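Local coordinates for cytosolic phospholipase A2 delta (Homo sapiens, PDB 5IZ5), which hydrolyses glycerophospholipids at the sn-2 position in a calcium-dependent manner, with a preference for linoleic acid, and associates with membranes through its N-terminal C2 domain, at residues B[21-35]-B[73-87]. The protein carries 3 engineered substitutions. Sequence-based numbering, arbitrary orientation.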
ATOM      1  N   GLU B  21     -25.548  -7.412  -4.701  1.00 68.98           N
ATOM      2  CA  GLU B  21     -26.602  -7.056  -3.748  1.00 68.06           C
ATOM      3  C   GLU B  21     -27.496  -5.915  -4.257  1.00 67.95           C
ATOM      4  O   GLU B  21     -27.006  -4.941  -4.816  1.00 67.21           O
ATOM      5  CB  GLU B  21     -25.949  -6.662  -2.426  1.00 68.22           C
ATOM      6  CG  GLU B  21     -26.913  -6.284  -1.315  1.00 68.88           C
ATOM      7  CD  GLU B  21     -26.203  -5.924  -0.022  1.00 69.23           C
ATOM      8  OE1 GLU B  21     -25.192  -6.576   0.316  1.00 68.60           O
ATOM      9  OE2 GLU B  21     -26.665  -4.994   0.667  1.00 69.41           O
ATOM     10  N   ALA B  22     -28.808  -6.061  -4.072  1.00 67.20           N
ATOM     11  CA  ALA B  22     -29.781  -5.029  -4.427  1.00 64.54           C
ATOM     12  C   ALA B  22     -30.177  -4.275  -3.166  1.00 62.40           C
ATOM     13  O   ALA B  22     -30.581  -4.893  -2.184  1.00 63.92           O
ATOM     14  CB  ALA B  22     -31.013  -5.652  -5.074  1.00 63.92           C
ATOM     15  N   SER B  23     -30.056  -2.951  -3.194  1.00 59.68           N
ATOM     16  CA  SER B  23     -30.465  -2.120  -2.062  1.00 57.42           C
ATOM     17  C   SER B  23     -31.089  -0.793  -2.506  1.00 58.52           C
ATOM     18  O   SER B  23     -30.529  -0.097  -3.338  1.00 56.31           O
ATOM     19  CB  SER B  23     -29.258  -1.827  -1.180  1.00 58.07           C
ATOM     20  OG  SER B  23     -29.654  -1.025  -0.082  1.00 55.91           O
ATOM     21  N   THR B  24     -32.232  -0.438  -1.925  1.00 58.54           N
ATOM     22  CA  THR B  24     -32.983   0.761  -2.317  1.00 61.21           C
ATOM     23  C   THR B  24     -32.519   2.059  -1.627  1.00 62.37           C
ATOM     24  O   THR B  24     -32.164   2.048  -0.446  1.00 63.78           O
ATOM     25  CB  THR B  24     -34.493   0.529  -2.082  1.00 63.78           C
ATOM     26  OG1 THR B  24     -35.266   1.425  -2.889  1.00 67.42           O
ATOM     27  CG2 THR B  24     -34.882   0.701  -0.627  1.00 63.97           C
ATOM     28  N   CYS B  25     -32.540   3.170  -2.370  1.00 61.57           N
ATOM     29  CA  CYS B  25     -32.119   4.484  -1.864  1.00 61.25           C
ATOM     30  C   CYS B  25     -33.268   5.290  -1.254  1.00 63.62           C
ATOM     31  O   CYS B  25     -34.425   5.093  -1.602  1.00 65.28           O
ATOM     32  CB  CYS B  25     -31.459   5.305  -2.985  1.00 59.42           C
ATOM     33  SG  CYS B  25     -29.947   4.551  -3.653  1.00 57.57           S
ATOM     34  N   TRP B  26     -32.931   6.194  -0.338  1.00 67.61           N
ATOM     35  CA  TRP B  26     -33.886   7.137   0.237  1.00 71.69           C
ATOM     36  C   TRP B  26     -33.585   8.536  -0.279  1.00 72.67           C
ATOM     37  O   TRP B  26     -32.487   8.794  -0.774  1.00 73.82           O
ATOM     38  CB  TRP B  26     -33.786   7.142   1.761  1.00 76.17           C
ATOM     39  CG  TRP B  26     -34.067   5.793   2.403  1.00 81.34           C
ATOM     40  CD1 TRP B  26     -34.855   4.794   1.905  1.00 83.05           C
ATOM     41  CD2 TRP B  26     -33.573   5.318   3.667  1.00 88.01           C
ATOM     42  NE1 TRP B  26     -34.874   3.725   2.769  1.00 86.45           N
ATOM     43  CE2 TRP B  26     -34.097   4.018   3.859  1.00 88.01           C
ATOM     44  CE3 TRP B  26     -32.736   5.859   4.653  1.00 89.71           C
ATOM     45  CZ2 TRP B  26     -33.811   3.252   5.000  1.00 89.44           C
ATOM     46  CZ3 TRP B  26     -32.451   5.097   5.789  1.00 88.51           C
ATOM     47  CH2 TRP B  26     -32.989   3.808   5.950  1.00 88.04           C
ATOM     48  N   GLN B  27     -34.556   9.438  -0.168  1.00 72.46           N
ATOM     49  CA  GLN B  27     -34.308  10.850  -0.449  1.00 73.89           C
ATOM     50  C   GLN B  27     -34.119  11.634   0.849  1.00 71.80           C
ATOM     51  O   GLN B  27     -34.974  11.575   1.725  1.00 70.32           O
ATOM     52  CB  GLN B  27     -35.454  11.460  -1.252  1.00 76.91           C
ATOM     53  CG  GLN B  27     -35.283  12.967  -1.434  1.00 81.27           C
ATOM     54  CD  GLN B  27     -36.529  13.655  -1.932  1.00 83.59           C
ATOM     55  OE1 GLN B  27     -37.098  14.498  -1.238  1.00 88.56           O
ATOM     56  NE2 GLN B  27     -36.966  13.299  -3.133  1.00 83.43           N
ATOM     57  N   LEU B  28     -33.011  12.370   0.961  1.00 69.67           N
ATOM     58  CA  LEU B  28     -32.768  13.248   2.114  1.00 71.52           C
ATOM     59  C   LEU B  28     -32.963  14.717   1.737  1.00 71.87           C
ATOM     60  O   LEU B  28     -32.335  15.209   0.800  1.00 74.76           O
ATOM     61  CB  LEU B  28     -31.350  13.053   2.674  1.00 70.48           C
ATOM     62  CG  LEU B  28     -30.984  13.886   3.917  1.00 71.82           C
ATOM     63  CD1 LEU B  28     -31.854  13.501   5.107  1.00 72.17           C
ATOM     64  CD2 LEU B  28     -29.507  13.743   4.272  1.00 71.83           C
ATOM     65  N   THR B  29     -33.819  15.417   2.477  1.00 70.54           N
ATOM     66  CA  THR B  29     -33.919  16.876   2.347  1.00 70.68           C
ATOM     67  C   THR B  29     -33.181  17.519   3.522  1.00 69.07           C
ATOM     68  O   THR B  29     -33.480  17.237   4.688  1.00 67.81           O
ATOM     69  CB  THR B  29     -35.372  17.401   2.258  1.00 72.76           C
ATOM     70  OG1 THR B  29     -35.948  17.499   3.565  1.00 76.78           O
ATOM     71  CG2 THR B  29     -36.233  16.495   1.395  1.00 72.07           C
ATOM     72  N   VAL B  30     -32.197  18.359   3.207  1.00 70.06           N
ATOM     73  CA  VAL B  30     -31.422  19.074   4.218  1.00 70.22           C
ATOM     74  C   VAL B  30     -31.809  20.542   4.134  1.00 71.94           C
ATOM     75  O   VAL B  30     -31.516  21.204   3.133  1.00 71.27           O
ATOM     76  CB  VAL B  30     -29.904  18.925   3.978  1.00 68.73           C
ATOM     77  CG1 VAL B  30     -29.105  19.629   5.074  1.00 68.37           C
ATOM     78  CG2 VAL B  30     -29.521  17.453   3.908  1.00 68.56           C
ATOM     79  N   ARG B  31     -32.470  21.046   5.173  1.00 75.54           N
ATOM     80  CA  ARG B  31     -32.893  22.451   5.203  1.00 78.26           C
ATOM     81  C   ARG B  31     -31.974  23.270   6.105  1.00 75.84           C
ATOM     82  O   ARG B  31     -32.034  23.160   7.331  1.00 75.22           O
ATOM     83  CB  ARG B  31     -34.347  22.578   5.666  1.00 81.39           C
ATOM     84  CG  ARG B  31     -34.916  23.987   5.533  1.00 84.06           C
ATOM     85  CD  ARG B  31     -36.415  24.037   5.817  1.00 84.86           C
ATOM     86  NE  ARG B  31     -37.211  23.483   4.719  1.00 84.20           N
ATOM     87  CZ  ARG B  31     -37.456  24.099   3.562  1.00 83.49           C
ATOM     88  NH1 ARG B  31     -36.960  25.309   3.312  1.00 84.38           N
ATOM     89  NH2 ARG B  31     -38.196  23.497   2.636  1.00 82.58           N
ATOM     90  N   VAL B  32     -31.133  24.092   5.481  1.00 75.69           N
ATOM     91  CA  VAL B  32     -30.210  24.974   6.196  1.00 77.19           C
ATOM     92  C   VAL B  32     -30.995  26.209   6.630  1.00 77.27           C
ATOM     93  O   VAL B  32     -31.392  27.020   5.797  1.00 77.76           O
ATOM     94  CB  VAL B  32     -29.019  25.387   5.297  1.00 77.30           C
ATOM     95  CG1 VAL B  32     -28.063  26.321   6.033  1.00 77.27           C
ATOM     96  CG2 VAL B  32     -28.275  24.154   4.807  1.00 77.11           C
ATOM     97  N   LEU B  33     -31.223  26.345   7.932  1.00 78.85           N
ATOM     98  CA  LEU B  33     -32.072  27.417   8.451  1.00 80.32           C
ATOM     99  C   LEU B  33     -31.289  28.706   8.699  1.00 81.38           C
ATOM    100  O   LEU B  33     -31.452  29.691   7.974  1.00 79.66           O
ATOM    101  CB  LEU B  33     -32.771  26.967   9.740  1.00 80.18           C
ATOM    102  CG  LEU B  33     -33.735  25.789   9.597  1.00 79.56           C
ATOM    103  CD1 LEU B  33     -34.138  25.272  10.969  1.00 79.64           C
ATOM    104  CD2 LEU B  33     -34.958  26.197   8.789  1.00 79.08           C
ATOM    105  N   GLU B  34     -30.437  28.688   9.719  1.00 83.60           N
ATOM    106  CA  GLU B  34     -29.731  29.886  10.156  1.00 85.68           C
ATOM    107  C   GLU B  34     -28.525  29.527  11.006  1.00 85.84           C
ATOM    108  O   GLU B  34     -28.390  28.388  11.458  1.00 85.79           O
ATOM    109  CB  GLU B  34     -30.668  30.783  10.969  1.00 86.70           C
ATOM    110  CG  GLU B  34     -31.135  30.171  12.283  1.00 87.82           C
ATOM    111  CD  GLU B  34     -32.004  31.115  13.090  1.00 88.90           C
ATOM    112  OE1 GLU B  34     -33.065  31.528  12.582  1.00 88.78           O
ATOM    113  OE2 GLU B  34     -31.632  31.436  14.239  1.00 88.84           O
ATOM    114  N   ALA B  35     -27.661  30.515  11.222  1.00 88.12           N
ATOM    115  CA  ALA B  35     -26.523  30.373  12.119  1.00 90.48           C
ATOM    116  C   ALA B  35     -26.439  31.583  13.046  1.00 93.76           C
ATOM    117  O   ALA B  35     -27.006  32.638  12.752  1.00 93.71           O
ATOM    118  CB  ALA B  35     -25.234  30.217  11.326  1.00 89.71           C
ATOM    119  N   HIS B  73     -25.304  36.772  12.005  1.00101.85           N
ATOM    120  CA  HIS B  73     -26.419  35.912  12.384  1.00102.00           C
ATOM    121  C   HIS B  73     -27.288  35.616  11.150  1.00 99.19           C
ATOM    122  O   HIS B  73     -28.447  36.018  11.085  1.00 97.50           O
ATOM    123  CB  HIS B  73     -27.259  36.568  13.484  1.00103.87           C
ATOM    124  CG  HIS B  73     -28.648  36.024  13.583  1.00107.11           C
ATOM    125  ND1 HIS B  73     -28.920  34.677  13.692  1.00107.99           N
ATOM    126  CD2 HIS B  73     -29.848  36.648  13.554  1.00107.71           C
ATOM    127  CE1 HIS B  73     -30.228  34.497  13.738  1.00107.47           C
ATOM    128  NE2 HIS B  73     -30.814  35.678  13.655  1.00108.02           N
ATOM    129  N   PRO B  74     -26.731  34.898  10.166  1.00 96.97           N
ATOM    130  CA  PRO B  74     -27.441  34.727   8.899  1.00 94.81           C
ATOM    131  C   PRO B  74     -28.655  33.807   8.990  1.00 92.61           C
ATOM    132  O   PRO B  74     -28.639  32.836   9.744  1.00 94.38           O
ATOM    133  CB  PRO B  74     -26.379  34.103   7.999  1.00 95.62           C
ATOM    134  CG  PRO B  74     -25.512  33.343   8.942  1.00 96.21           C
ATOM    135  CD  PRO B  74     -25.430  34.206  10.163  1.00 96.81           C
ATOM    136  N   VAL B  75     -29.696  34.131   8.222  1.00 88.74           N
ATOM    137  CA  VAL B  75     -30.871  33.275   8.065  1.00 86.73           C
ATOM    138  C   VAL B  75     -31.052  32.997   6.575  1.00 86.60           C
ATOM    139  O   VAL B  75     -31.469  33.879   5.826  1.00 85.61           O
ATOM    140  CB  VAL B  75     -32.145  33.949   8.616  1.00 86.35           C
ATOM    141  CG1 VAL B  75     -33.368  33.058   8.409  1.00 85.12           C
ATOM    142  CG2 VAL B  75     -31.974  34.285  10.091  1.00 86.63           C
ATOM    143  N   TRP B  76     -30.722  31.776   6.151  1.00 85.40           N
ATOM    144  CA  TRP B  76     -30.808  31.395   4.740  1.00 81.84           C
ATOM    145  C   TRP B  76     -32.149  30.752   4.395  1.00 80.91           C
ATOM    146  O   TRP B  76     -32.773  31.097   3.389  1.00 76.46           O
ATOM    147  CB  TRP B  76     -29.699  30.405   4.383  1.00 79.24           C
ATOM    148  CG  TRP B  76     -28.305  30.940   4.464  1.00 78.02           C
ATOM    149  CD1 TRP B  76     -27.651  31.680   3.519  1.00 77.12           C
ATOM    150  CD2 TRP B  76     -27.373  30.740   5.532  1.00 76.35           C
ATOM    151  NE1 TRP B  76     -26.373  31.967   3.939  1.00 76.96           N
ATOM    152  CE2 TRP B  76     -26.176  31.401   5.172  1.00 77.02           C
ATOM    153  CE3 TRP B  76     -27.434  30.073   6.761  1.00 76.10           C
ATOM    154  CZ2 TRP B  76     -25.051  31.415   6.000  1.00 77.85           C
ATOM    155  CZ3 TRP B  76     -26.314  30.087   7.585  1.00 75.70           C
ATOM    156  CH2 TRP B  76     -25.137  30.749   7.197  1.00 76.69           C
ATOM    157  N   ASN B  77     -32.564  29.794   5.221  1.00 83.20           N
ATOM    158  CA  ASN B  77     -33.754  28.982   4.964  1.00 83.81           C
ATOM    159  C   ASN B  77     -33.784  28.404   3.540  1.00 83.29           C
ATOM    160  O   ASN B  77     -34.723  28.639   2.779  1.00 84.33           O
ATOM    161  CB  ASN B  77     -35.028  29.787   5.246  1.00 85.58           C
ATOM    162  CG  ASN B  77     -36.285  28.934   5.184  1.00 89.03           C
ATOM    163  OD1 ASN B  77     -36.248  27.729   5.446  1.00 89.94           O
ATOM    164  ND2 ASN B  77     -37.406  29.554   4.828  1.00 91.45           N
ATOM    165  N   GLU B  78     -32.738  27.661   3.184  1.00 80.49           N
ATOM    166  CA  GLU B  78     -32.667  26.980   1.893  1.00 78.78           C
ATOM    167  C   GLU B  78     -32.598  25.472   2.105  1.00 77.56           C
ATOM    168  O   GLU B  78     -31.937  24.997   3.034  1.00 75.91           O
ATOM    169  CB  GLU B  78     -31.449  27.450   1.096  1.00 78.40           C
ATOM    170  CG  GLU B  78     -31.548  28.880   0.598  1.00 78.73           C
ATOM    171  CD  GLU B  78     -30.297  29.321  -0.136  1.00 79.57           C
ATOM    172  OE1 GLU B  78     -29.919  28.655  -1.122  1.00 77.51           O
ATOM    173  OE2 GLU B  78     -29.696  30.340   0.267  1.00 80.33           O
ATOM    174  N   ALA B  79     -33.274  24.732   1.228  1.00 74.53           N
ATOM    175  CA  ALA B  79     -33.331  23.276   1.307  1.00 73.00           C
ATOM    176  C   ALA B  79     -32.650  22.644   0.103  1.00 71.84           C
ATOM    177  O   ALA B  79     -32.718  23.172  -1.005  1.00 71.34           O
ATOM    178  CB  ALA B  79     -34.772  22.812   1.394  1.00 71.75           C
ATOM    179  N   PHE B  80     -31.992  21.511   0.340  1.00 72.44           N
ATOM    180  CA  PHE B  80     -31.292  20.769  -0.707  1.00 71.73           C
ATOM    181  C   PHE B  80     -31.603  19.273  -0.571  1.00 72.22           C
ATOM    182  O   PHE B  80     -31.906  18.790   0.524  1.00 69.71           O
ATOM    183  CB  PHE B  80     -29.784  21.024  -0.607  1.00 71.42           C
ATOM    184  CG  PHE B  80     -29.403  22.484  -0.627  1.00 69.83           C
ATOM    185  CD1 PHE B  80     -29.085  23.118  -1.820  1.00 69.04           C
ATOM    186  CD2 PHE B  80     -29.351  23.222   0.551  1.00 70.38           C
ATOM    187  CE1 PHE B  80     -28.728  24.459  -1.842  1.00 69.38           C
ATOM    188  CE2 PHE B  80     -28.996  24.565   0.535  1.00 70.91           C
ATOM    189  CZ  PHE B  80     -28.682  25.182  -0.664  1.00 70.24           C
ATOM    190  N   ARG B  81     -31.523  18.548  -1.686  1.00 72.17           N
ATOM    191  CA  ARG B  81     -31.936  17.141  -1.743  1.00 76.37           C
ATOM    192  C   ARG B  81     -30.851  16.204  -2.258  1.00 74.66           C
ATOM    193  O   ARG B  81     -30.245  16.467  -3.296  1.00 74.01           O
ATOM    194  CB  ARG B  81     -33.173  17.005  -2.625  1.00 79.81           C
ATOM    195  CG  ARG B  81     -34.449  17.384  -1.908  1.00 83.54           C
ATOM    196  CD  ARG B  81     -35.562  17.706  -2.906  1.00 87.72           C
ATOM    197  NE  ARG B  81     -35.960  19.113  -2.876  1.00 91.17           N
ATOM    198  CZ  ARG B  81     -35.450  20.085  -3.636  1.00 93.21           C
ATOM    199  NH1 ARG B  81     -34.486  19.845  -4.524  1.00 94.47           N
ATOM    200  NH2 ARG B  81     -35.913  21.323  -3.503  1.00 93.95           N
ATOM    201  N   PHE B  82     -30.627  15.118  -1.514  1.00 72.37           N
ATOM    202  CA  PHE B  82     -29.691  14.057  -1.885  1.00 68.67           C
ATOM    203  C   PHE B  82     -30.399  12.706  -2.014  1.00 65.17           C
ATOM    204  O   PHE B  82     -31.325  12.414  -1.263  1.00 66.10           O
ATOM    205  CB  PHE B  82     -28.642  13.884  -0.783  1.00 68.38           C
ATOM    206  CG  PHE B  82     -27.734  15.077  -0.570  1.00 70.27           C
ATOM    207  CD1 PHE B  82     -26.529  15.172  -1.249  1.00 70.90           C
ATOM    208  CD2 PHE B  82     -28.050  16.070   0.352  1.00 70.94           C
ATOM    209  CE1 PHE B  82     -25.670  16.242  -1.040  1.00 72.11           C
ATOM    210  CE2 PHE B  82     -27.193  17.151   0.569  1.00 71.93           C
ATOM    211  CZ  PHE B  82     -25.999  17.235  -0.128  1.00 72.08           C
ATOM    212  N   LEU B  83     -29.940  11.864  -2.935  1.00 62.21           N
ATOM    213  CA  LEU B  83     -30.286  10.442  -2.901  1.00 59.51           C
ATOM    214  C   LEU B  83     -29.272   9.711  -2.006  1.00 59.45           C
ATOM    215  O   LEU B  83     -28.063   9.826  -2.205  1.00 57.42           O
ATOM    216  CB  LEU B  83     -30.334   9.843  -4.312  1.00 59.86           C
ATOM    217  CG  LEU B  83     -31.478   8.827  -4.541  1.00 61.45           C
ATOM    218  CD1 LEU B  83     -32.845   9.428  -4.226  1.00 60.82           C
ATOM    219  CD2 LEU B  83     -31.478   8.279  -5.962  1.00 61.18           C
ATOM    220  N   ILE B  84     -29.781   8.984  -1.009  1.00 58.38           N
ATOM    221  CA  ILE B  84     -28.964   8.341   0.020  1.00 56.62           C
ATOM    222  C   ILE B  84     -29.083   6.812  -0.045  1.00 55.84           C
ATOM    223  O   ILE B  84     -30.185   6.259   0.001  1.00 56.56           O
ATOM    224  CB  ILE B  84     -29.403   8.827   1.423  1.00 58.14           C
ATOM    225  CG1 ILE B  84     -29.151  10.338   1.581  1.00 58.56           C
ATOM    226  CG2 ILE B  84     -28.714   8.037   2.533  1.00 57.80           C
ATOM    227  CD1 ILE B  84     -27.715  10.781   1.383  1.00 58.23           C
ATOM    228  N   GLN B  85     -27.941   6.140  -0.155  1.00 52.21           N
ATOM    229  CA  GLN B  85     -27.860   4.676  -0.093  1.00 50.67           C
ATOM    230  C   GLN B  85     -27.606   4.261   1.351  1.00 51.15           C
ATOM    231  O   GLN B  85     -26.556   4.554   1.918  1.00 51.15           O
ATOM    232  CB  GLN B  85     -26.747   4.167  -1.016  1.00 50.55           C
ATOM    233  CG  GLN B  85     -26.447   2.679  -0.966  1.00 50.20           C
ATOM    234  CD  GLN B  85     -27.686   1.815  -1.070  1.00 50.92           C
ATOM    235  OE1 GLN B  85     -28.122   1.226  -0.086  1.00 48.86           O
ATOM    236  NE2 GLN B  85     -28.258   1.735  -2.264  1.00 50.38           N
ATOM    237  N   SER B  86     -28.581   3.580   1.946  1.00 50.85           N
ATOM    238  CA  SER B  86     -28.522   3.199   3.362  1.00 51.50           C
ATOM    239  C   SER B  86     -27.378   2.232   3.698  1.00 49.31           C
ATOM    240  O   SER B  86     -26.926   2.182   4.834  1.00 50.03           O
ATOM    241  CB  SER B  86     -29.854   2.573   3.797  1.00 52.72           C
ATOM    242  OG  SER B  86     -30.125   1.384   3.066  1.00 52.02           O
ATOM    243  N   GLN B  87     -26.914   1.471   2.711  1.00 49.10           N
ATOM    244  CA  GLN B  87     -25.856   0.478   2.919  1.00 48.92           C
ATOM    245  C   GLN B  87     -24.421   1.030   2.942  1.00 46.83           C
ATOM    246  O   GLN B  87     -23.466   0.268   3.198  1.00 48.20           O
ATOM    247  CB  GLN B  87     -25.940  -0.590   1.838  1.00 50.72           C
ATOM    248  CG  GLN B  87     -27.170  -1.474   1.892  1.00 52.70           C
ATOM    249  CD  GLN B  87     -27.426  -2.057   3.271  1.00 54.31           C
ATOM    250  OE1 GLN B  87     -28.119  -1.440   4.075  1.00 56.19           O
ATOM    251  NE2 GLN B  87     -26.871  -3.232   3.556  1.00 56.08           N
TER
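W26, L28, V30 and V32 form antiparallel hydrogen-bonded pairs with I84, F82, F80 and E78, eight backbone bonds that zip strand 25-35 to strand 75-85. Beyond V32 the register slips by one at a G1 bulge, where N77 and E78 both face V32; the carbonyl of L33 then accepts from both W76 N and N77 N.

Side-chain polar bonds close the two ends. The amide of Q85 grips S23 twice: OE1 accepts from S23 OG at 2.7 Å and also takes Q87 N, while NE2 reaches S23 O at 3.1 Å from above its carbonyl plane. At the other end H73 ND1 donates to A35 O (3.0 Å).

Apolar contacts line one face, L28 CB meeting I84 CG1 at 3.7 Å and V30 CG2 the edge of the F82 ring. S86 CB sits over the six-membered ring of W26, 4.1 Å from its centroid. On the other face, a bend at chi3 (-75°) brings the R31 guanidinium flat over A79 CB.

Within the C2 beta-sandwich, strand 137-146 flanks 25-35 on its other edge, while F80 and I84 pack against strand 49-55 of the second sheet.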